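Putative cytochrome P450 120 (Synechocystis sp., PDB 2VE3) binds heme and retinoic acid and, as a member of the cytochrome P450 family, probably acts as a monooxygenase. Local coordinates at residues Asp153-Gly161 with Leu250-Thr258. Sequence-based numbering, arbitrary orientation.
Sequences DVAATLFMG and LLLFAGHET. With HEM (protoporphyrin IX containing Fe), chain C; REA (retinoic acid), chain D.
In the cytochrome P450 fold a long helix, here 241-272, crosses the distal face of the heme; Leu252 and Gly255 on its 250-258 part, which carries the family's AGxET sequence, meet Ala155, Ala156 and Phe159 of helix 143-159. The segment axes approach to 8.6 Å and run roughly antiparallel, at 145°. Leu252 makes the largest contribution: its CD2 lies 3.6 Å from Ala155 O and also touches Ala156 CA, while its CD1 meets Met160 CE at 3.8 Å, the two side chains crossing at about a right angle. The bend of the Met160 chain at chi3 (-65°) turns the methyl in toward the leucine. Phe159 reaches past Gly255, whose CA stands at the ring edge; the lack of a side chain there lets the ring come this close. Phe159 CE2 lies 3.4 Å from Leu251 O and 3.6 Å from HEM CBC, which brings helix 143-159 to a heme vinyl. On the heme side, Ala254 CB sits 3.3 Å from HEM C4C. Thr258 OG1 meets Ala254 O almost head-on to the carbonyl (C=O...OG1 164°, 2.6 Å), and its CG2 touches REA C17 at 3.4 Å. A valine in place of Thr258 would probably leave Ala254 O without its hydroxyl mate and press a bulkier methyl against HEM CHC. Beside Ala155, His256 bonds through NE2 to Glu175 of helix 170-181 and through ND1 to Thr151 of helix 143-159. The two segments thus meet by van der Waals fit, partly against backbone carbonyls, while Thr151 adds a polar tie between their helices.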
loop_
_atom_site.group_PDB
_atom_site.type_symbol
_atom_site.label_atom_id
_atom_site.label_comp_id
_atom_site.label_asym_id
_atom_site.label_seq_id
_atom_site.Cartn_x
_atom_site.Cartn_y
_atom_site.Cartn_z
ATOM N N ASP A 153 14.955 3.072 -0.917
ATOM C CA ASP A 153 15.858 4.185 -1.205
ATOM C C ASP A 153 15.145 5.496 -1.514
ATOM O O ASP A 153 15.598 6.544 -1.081
ATOM C CB ASP A 153 16.794 3.843 -2.369
ATOM C CG ASP A 153 18.024 3.074 -1.928
ATOM O OD1 ASP A 153 17.964 2.398 -0.874
ATOM O OD2 ASP A 153 19.045 3.141 -2.647
ATOM N N VAL A 154 14.057 5.431 -2.284
ATOM C CA VAL A 154 13.273 6.621 -2.628
ATOM C C VAL A 154 12.595 7.176 -1.367
ATOM O O VAL A 154 12.623 8.386 -1.116
ATOM C CB VAL A 154 12.232 6.322 -3.737
ATOM C CG1 VAL A 154 11.317 7.497 -3.984
ATOM C CG2 VAL A 154 12.924 5.958 -5.044
ATOM N N ALA A 155 12.007 6.274 -0.579
ATOM C CA ALA A 155 11.240 6.645 0.583
ATOM C C ALA A 155 12.158 7.227 1.652
ATOM O O ALA A 155 11.866 8.297 2.190
ATOM C CB ALA A 155 10.453 5.461 1.114
ATOM N N ALA A 156 13.272 6.546 1.936
ATOM C CA ALA A 156 14.232 7.046 2.934
ATOM C C ALA A 156 14.761 8.409 2.505
ATOM O O ALA A 156 14.802 9.347 3.300
ATOM C CB ALA A 156 15.366 6.057 3.146
ATOM N N THR A 157 15.112 8.518 1.226
ATOM C CA THR A 157 15.636 9.759 0.650
ATOM C C THR A 157 14.672 10.939 0.728
ATOM O O THR A 157 15.036 11.993 1.248
ATOM C CB THR A 157 16.101 9.548 -0.811
ATOM O OG1 THR A 157 17.171 8.602 -0.818
ATOM C CG2 THR A 157 16.580 10.859 -1.464
ATOM N N LEU A 158 13.458 10.761 0.218
ATOM C CA LEU A 158 12.511 11.872 0.104
ATOM C C LEU A 158 11.828 12.261 1.418
ATOM O O LEU A 158 11.405 13.413 1.576
ATOM C CB LEU A 158 11.460 11.590 -0.978
ATOM C CG LEU A 158 11.937 11.574 -2.435
ATOM C CD1 LEU A 158 10.816 11.072 -3.304
ATOM C CD2 LEU A 158 12.395 12.963 -2.913
ATOM N N PHE A 159 11.722 11.314 2.353
ATOM C CA PHE A 159 11.057 11.577 3.634
ATOM C C PHE A 159 12.016 12.007 4.746
ATOM O O PHE A 159 11.615 12.694 5.680
ATOM C CB PHE A 159 10.214 10.377 4.102
ATOM C CG PHE A 159 9.128 9.966 3.136
ATOM C CD1 PHE A 159 8.576 10.877 2.237
ATOM C CD2 PHE A 159 8.645 8.660 3.139
ATOM C CE1 PHE A 159 7.575 10.493 1.360
ATOM C CE2 PHE A 159 7.642 8.269 2.260
ATOM C CZ PHE A 159 7.107 9.185 1.367
ATOM N N MET A 160 13.275 11.595 4.641
ATOM C CA MET A 160 14.264 11.895 5.665
ATOM C C MET A 160 15.446 12.743 5.179
ATOM O O MET A 160 15.805 13.724 5.831
ATOM C CB MET A 160 14.754 10.598 6.320
ATOM C CG MET A 160 13.706 9.939 7.226
ATOM S SD MET A 160 14.408 8.610 8.201
ATOM C CE MET A 160 14.850 7.451 6.900
ATOM N N GLY A 161 16.036 12.376 4.042
ATOM C CA GLY A 161 17.236 13.054 3.517
ATOM C C GLY A 161 18.250 12.089 2.914
ATOM O O GLY A 161 18.235 10.888 3.221
ATOM N N LEU A 250 5.896 4.952 9.929
ATOM C CA LEU A 250 4.704 4.589 9.150
ATOM C C LEU A 250 4.831 5.029 7.708
ATOM O O LEU A 250 4.631 4.225 6.794
ATOM C CB LEU A 250 3.423 5.148 9.794
ATOM C CG LEU A 250 2.084 5.013 9.042
ATOM C CD1 LEU A 250 1.689 3.563 8.786
ATOM C CD2 LEU A 250 0.965 5.746 9.785
ATOM N N LEU A 251 5.198 6.293 7.505
ATOM C CA LEU A 251 5.409 6.854 6.168
ATOM C C LEU A 251 6.477 6.097 5.390
ATOM O O LEU A 251 6.310 5.855 4.197
ATOM C CB LEU A 251 5.822 8.324 6.247
ATOM C CG LEU A 251 4.810 9.379 6.684
ATOM C CD1 LEU A 251 5.481 10.760 6.617
ATOM C CD2 LEU A 251 3.594 9.332 5.809
ATOM N N LEU A 252 7.581 5.748 6.057
ATOM C CA LEU A 252 8.614 4.918 5.427
ATOM C C LEU A 252 8.136 3.494 5.129
ATOM O O LEU A 252 8.497 2.938 4.113
ATOM C CB LEU A 252 9.881 4.847 6.298
ATOM C CG LEU A 252 10.684 6.112 6.569
ATOM C CD1 LEU A 252 11.559 5.866 7.787
ATOM C CD2 LEU A 252 11.521 6.513 5.336
ATOM N N PHE A 253 7.371 2.877 6.031
ATOM C CA PHE A 253 6.788 1.568 5.728
ATOM C C PHE A 253 5.779 1.640 4.547
ATOM O O PHE A 253 5.888 0.873 3.573
ATOM C CB PHE A 253 6.178 0.915 6.981
ATOM C CG PHE A 253 5.072 -0.066 6.681
ATOM C CD1 PHE A 253 5.311 -1.203 5.908
ATOM C CD2 PHE A 253 3.790 0.154 7.162
ATOM C CE1 PHE A 253 4.278 -2.088 5.606
ATOM C CE2 PHE A 253 2.768 -0.729 6.872
ATOM C CZ PHE A 253 3.013 -1.849 6.087
ATOM N N ALA A 254 4.818 2.560 4.622
ATOM C CA ALA A 254 3.813 2.672 3.577
ATOM C C ALA A 254 4.421 3.061 2.220
ATOM O O ALA A 254 4.015 2.544 1.170
ATOM C CB ALA A 254 2.724 3.642 3.986
ATOM N N GLY A 255 5.414 3.951 2.244
ATOM C CA GLY A 255 6.018 4.464 1.012
ATOM C C GLY A 255 6.867 3.416 0.323
ATOM O O GLY A 255 7.131 3.491 -0.882
ATOM N N HIS A 256 7.304 2.452 1.125
ATOM C CA HIS A 256 8.204 1.388 0.725
ATOM C C HIS A 256 7.415 0.122 0.337
ATOM O O HIS A 256 7.510 -0.337 -0.791
ATOM C CB HIS A 256 9.201 1.118 1.870
ATOM C CG HIS A 256 10.019 -0.118 1.694
ATOM N ND1 HIS A 256 10.572 -0.481 0.485
ATOM C CD2 HIS A 256 10.389 -1.069 2.581
ATOM C CE1 HIS A 256 11.248 -1.605 0.637
ATOM N NE2 HIS A 256 11.153 -1.980 1.901
ATOM N N GLU A 257 6.642 -0.439 1.267
ATOM C CA GLU A 257 5.971 -1.727 0.999
ATOM C C GLU A 257 4.924 -1.658 -0.137
ATOM O O GLU A 257 4.941 -2.462 -1.065
ATOM C CB GLU A 257 5.345 -2.291 2.273
ATOM C CG GLU A 257 4.648 -3.656 2.100
ATOM C CD GLU A 257 5.606 -4.836 1.826
ATOM O OE1 GLU A 257 6.845 -4.697 2.001
ATOM O OE2 GLU A 257 5.092 -5.908 1.434
ATOM N N THR A 258 4.032 -0.680 -0.079
ATOM C CA THR A 258 2.949 -0.634 -1.066
ATOM C C THR A 258 3.542 -0.460 -2.468
ATOM O O THR A 258 3.119 -1.120 -3.417
ATOM C CB THR A 258 1.913 0.501 -0.733
ATOM O OG1 THR A 258 2.545 1.783 -0.821
ATOM C CG2 THR A 258 1.340 0.324 0.693
HETATM C CHA HEM C . -4.158 4.321 4.218
HETATM C CHB HEM C . -3.557 1.776 0.119
HETATM C CHC HEM C . 0.658 4.061 -0.706
HETATM C CHD HEM C . 0.356 6.180 3.617
HETATM C C1A HEM C . -4.396 3.433 3.177
HETATM C C2A HEM C . -5.553 2.575 2.995
HETATM C C3A HEM C . -5.382 1.888 1.848
HETATM C C4A HEM C . -4.109 2.270 1.288
HETATM C CMA HEM C . -6.327 0.847 1.218
HETATM C CAA HEM C . -6.782 2.523 3.933
HETATM C CBA HEM C . -6.665 1.442 5.003
HETATM C CGA HEM C . -7.835 1.614 5.948
HETATM O O1A HEM C . -8.998 1.451 5.476
HETATM O O2A HEM C . -7.608 1.908 7.159
HETATM C C1B HEM C . -2.388 2.203 -0.482
HETATM C C2B HEM C . -1.898 1.816 -1.798
HETATM C C3B HEM C . -0.734 2.457 -2.028
HETATM C C4B HEM C . -0.455 3.257 -0.864
HETATM C CMB HEM C . -2.633 0.842 -2.745
HETATM C CAB HEM C . 0.214 2.384 -3.270
HETATM C CBB HEM C . -0.226 2.247 -4.531
HETATM C C1C HEM C . 0.940 4.880 0.362
HETATM C C2C HEM C . 2.061 5.791 0.477
HETATM C C3C HEM C . 1.984 6.385 1.675
HETATM C C4C HEM C . 0.808 5.843 2.359
HETATM C CMC HEM C . 3.122 6.044 -0.629
HETATM C CAC HEM C . 2.934 7.474 2.252
HETATM C CBC HEM C . 4.179 7.226 2.674
HETATM C C1D HEM C . -0.833 5.808 4.209
HETATM C C2D HEM C . -1.179 6.101 5.575
HETATM C C3D HEM C . -2.583 5.519 5.777
HETATM C C4D HEM C . -2.957 4.954 4.494
HETATM C CMD HEM C . -0.300 6.842 6.616
HETATM C CAD HEM C . -3.446 5.541 7.059
HETATM C CBD HEM C . -4.553 6.575 6.867
HETATM C CGD HEM C . -5.414 6.667 8.104
HETATM O O1D HEM C . -6.198 7.646 8.186
HETATM O O2D HEM C . -5.334 5.789 9.014
HETATM N NA HEM C . -3.543 3.219 2.121
HETATM N NB HEM C . -1.471 3.071 0.068
HETATM N NC HEM C . 0.197 4.924 1.530
HETATM N ND HEM C . -1.902 5.147 3.596
HETATM FE FE HEM C . -1.784 4.313 1.662
HETATM C C1 REA D . -0.941 0.860 4.983
HETATM C C2 REA D . -0.667 2.079 5.857
HETATM C C3 REA D . -1.586 2.068 7.080
HETATM C C4 REA D . -1.230 0.894 7.989
HETATM C C5 REA D . -1.002 -0.396 7.229
HETATM C C6 REA D . -0.856 -0.419 5.837
HETATM C C7 REA D . -0.605 -1.714 5.190
HETATM C C8 REA D . -1.711 -2.650 4.987
HETATM C C9 REA D . -1.401 -4.002 4.478
HETATM C C10 REA D . -2.410 -5.010 4.723
HETATM C C11 REA D . -2.870 -5.966 3.731
HETATM C C12 REA D . -4.160 -6.552 4.094
HETATM C C13 REA D . -4.430 -7.988 4.035
HETATM C C14 REA D . -5.771 -8.326 4.305
HETATM C C15 REA D . -6.448 -9.504 3.796
HETATM C C16 REA D . -2.359 0.948 4.386
HETATM C C17 REA D . 0.102 0.872 3.865
HETATM C C18 REA D . -0.911 -1.669 8.034
HETATM C C19 REA D . -0.104 -4.348 3.785
HETATM C C20 REA D . -3.344 -8.986 3.732
HETATM O O1 REA D . -5.878 -10.276 3.007
HETATM O O2 REA D . -7.611 -9.749 4.152
#